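Flavoenzyme PA4991 (Pseudomonas aeruginosa PAO1, PDB 5EZ7) probably acts as an FAD-dependent oxidoreductase whose physiological substrate is unknown, binding one FAD per monomer. Local coordinates at residues A206-E211 with D316-A321. Sequence-based numbering, arbitrary orientation.
With FAD (flavin-adenine dinucleotide), chain B.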
# COMPACT_ATOMS: atom_id res chain seq x y z
N ALA A 206 2.61 9.12 6.52
CA ALA A 206 3.93 8.56 6.73
C ALA A 206 3.90 7.15 7.34
O ALA A 206 4.92 6.65 7.74
CB ALA A 206 4.79 9.49 7.57
N GLY A 207 2.76 6.49 7.32
CA GLY A 207 2.62 5.14 7.78
C GLY A 207 2.95 5.05 9.23
O GLY A 207 2.46 5.82 10.04
N ALA A 208 3.83 4.13 9.55
CA ALA A 208 4.40 3.97 10.88
C ALA A 208 5.17 5.18 11.34
O ALA A 208 5.31 5.42 12.55
CB ALA A 208 5.34 2.74 10.90
N GLY A 209 5.73 5.92 10.41
CA GLY A 209 6.36 7.18 10.78
C GLY A 209 5.43 8.26 11.31
O GLY A 209 5.93 9.23 11.87
N ASN A 210 4.10 8.14 11.11
CA ASN A 210 3.16 9.16 11.65
C ASN A 210 3.27 9.37 13.15
O ASN A 210 3.12 10.51 13.61
CB ASN A 210 1.69 8.88 11.29
CG ASN A 210 1.32 9.32 9.89
OD1 ASN A 210 2.07 10.03 9.22
ND2 ASN A 210 0.16 8.85 9.41
N GLU A 211 3.54 8.31 13.92
CA GLU A 211 3.62 8.44 15.37
C GLU A 211 4.69 9.50 15.84
O GLU A 211 4.36 10.46 16.54
CB GLU A 211 3.87 7.08 16.00
CG GLU A 211 3.78 7.03 17.53
CD GLU A 211 3.93 5.61 18.05
OE1 GLU A 211 3.01 5.12 18.72
OE2 GLU A 211 4.96 4.97 17.77
N ASP A 316 5.37 -4.56 10.27
CA ASP A 316 4.24 -4.01 11.04
C ASP A 316 3.24 -3.32 10.12
O ASP A 316 3.64 -2.56 9.23
CB ASP A 316 4.74 -2.96 12.02
CG ASP A 316 5.50 -3.54 13.16
OD1 ASP A 316 5.30 -4.74 13.48
OD2 ASP A 316 6.28 -2.75 13.77
N ARG A 317 1.96 -3.59 10.32
CA ARG A 317 0.91 -2.75 9.73
C ARG A 317 0.75 -1.55 10.64
O ARG A 317 0.68 -1.72 11.84
CB ARG A 317 -0.40 -3.52 9.60
CG ARG A 317 -0.35 -4.60 8.54
CD ARG A 317 -1.47 -5.61 8.74
NE ARG A 317 -1.20 -6.43 9.90
CZ ARG A 317 -1.89 -7.51 10.27
NH1 ARG A 317 -1.55 -8.18 11.38
NH2 ARG A 317 -2.92 -7.94 9.52
N ALA A 318 0.67 -0.36 10.04
CA ALA A 318 0.51 0.90 10.74
C ALA A 318 -0.92 1.38 10.56
O ALA A 318 -1.35 1.67 9.46
CB ALA A 318 1.48 1.92 10.20
N GLU A 319 -1.66 1.44 11.67
CA GLU A 319 -3.08 1.73 11.66
C GLU A 319 -3.48 2.70 12.78
O GLU A 319 -2.77 2.81 13.80
CB GLU A 319 -3.88 0.43 11.87
CG GLU A 319 -3.73 -0.56 10.75
CD GLU A 319 -4.31 -1.90 11.08
OE1 GLU A 319 -4.85 -2.03 12.19
OE2 GLU A 319 -4.21 -2.84 10.24
N PRO A 320 -4.64 3.36 12.61
CA PRO A 320 -5.19 4.08 13.75
C PRO A 320 -5.48 3.14 14.91
O PRO A 320 -5.95 2.00 14.70
CB PRO A 320 -6.48 4.67 13.20
CG PRO A 320 -6.88 3.75 12.10
CD PRO A 320 -5.58 3.33 11.48
N ALA A 321 -5.17 3.60 16.12
CA ALA A 321 -5.54 2.83 17.32
C ALA A 321 -7.05 2.74 17.39
O ALA A 321 -7.76 3.67 16.96
CB ALA A 321 -5.02 3.50 18.58
PA FAD B . 3.60 3.21 3.83
O1A FAD B . 3.58 2.42 2.56
O2A FAD B . 4.19 2.64 5.08
O5B FAD B . 4.31 4.59 3.48
C5B FAD B . 4.72 5.50 4.47
C4B FAD B . 5.89 6.26 3.88
O4B FAD B . 6.24 7.35 4.75
C3B FAD B . 7.12 5.36 3.70
O3B FAD B . 7.57 5.38 2.35
C2B FAD B . 8.13 5.96 4.66
O2B FAD B . 9.49 5.86 4.24
C1B FAD B . 7.65 7.41 4.79
N9A FAD B . 8.06 8.04 6.05
C8A FAD B . 8.00 7.49 7.28
N7A FAD B . 8.46 8.37 8.19
C5A FAD B . 8.80 9.49 7.55
C6A FAD B . 9.36 10.79 7.95
N6A FAD B . 9.61 11.02 9.25
N1A FAD B . 9.58 11.71 7.00
C2A FAD B . 9.32 11.46 5.71
N3A FAD B . 8.81 10.29 5.27
C4A FAD B . 8.54 9.29 6.14
N1 FAD B . -3.65 -3.78 1.48
C2 FAD B . -4.44 -4.17 0.46
O2 FAD B . -5.38 -3.42 0.10
N3 FAD B . -4.25 -5.32 -0.20
C4 FAD B . -3.28 -6.17 0.13
O4 FAD B . -3.11 -7.24 -0.50
C4X FAD B . -2.38 -5.82 1.23
N5 FAD B . -1.38 -6.64 1.61
C5X FAD B . -0.55 -6.30 2.61
C6 FAD B . 0.48 -7.17 2.96
C7 FAD B . 1.35 -6.86 3.98
C7M FAD B . 2.47 -7.80 4.32
C8 FAD B . 1.20 -5.57 4.70
C8M FAD B . 2.13 -5.16 5.83
C9 FAD B . 0.17 -4.71 4.37
C9A FAD B . -0.73 -5.02 3.34
N10 FAD B . -1.80 -4.16 2.97
C10 FAD B . -2.63 -4.53 1.90
C1' FAD B . -2.01 -2.88 3.62
C2' FAD B . -1.19 -1.83 2.89
O2' FAD B . 0.13 -2.31 2.60
C3' FAD B . -1.13 -0.53 3.68
O3' FAD B . -2.45 -0.23 4.17
C4' FAD B . -0.64 0.62 2.81
O4' FAD B . 0.40 0.20 1.92
C5' FAD B . -0.10 1.76 3.65
O5' FAD B . 0.20 2.87 2.80
P FAD B . 0.89 4.17 3.43
O1P FAD B . 1.38 5.04 2.30
O2P FAD B . -0.07 4.70 4.43
O3P FAD B . 2.10 3.55 4.29
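Ala318 CB sits squarely over one face of the peptide group joining Gly207 to Ala208, 3.3 Å above Ala208 N and 3.6 Å from Gly207 C. The opposite face is turned toward Gly209, where the chain curls into helix 210-216; Gly207 O accepts both Asn210 N and the indole NE1 of Trp343. The one pair of side chains that meets is methyl against methyl, Ala208 CB to Ala318 CB at 4.0 Å. No hydrogen bond crosses between the segments; Ala318 CB makes the contact by lying on the Gly207-Ala208 amide and meeting the Ala208 methyl. Ala318 is itself anchored through its N, which bonds Gln45 OE1, a residue of the FAD site.

The far side of the turn serves the adenine. Ala206 CB stands over the ring face, 3.8 Å from FAD C8A, with Ala206 O on the same side of the ring at 3.2 Å from that carbon; Gly209 CA comes in lower, nearer the ring edge, at 3.5 Å from FAD N7A. Gly207 packs its N against FAD C5B; its positive phi (62°) by itself favours glycine, and the diphosphate oxygen FAD O2A lies close on the side a CB would occupy. Asn210 folds back to tie the turn: its OD1 takes Ala206 N at 2.9 Å, the donor lying 43° out of the carbonyl plane.

At the other end of the cofactor, Arg317 turns CG to the side of its backbone N, anti to the carbonyl carbon (chi1 -70°), and this methylene touches the flavin methyl FAD C8M. The strand-turn-helix built on strand 201-204 of the FAD-binding sheet, consistent with a second Rossmann-type glycine turn, here meets strand 309-320 at the edge of the large mixed sheet, beside FAD, in this DAO-family fold.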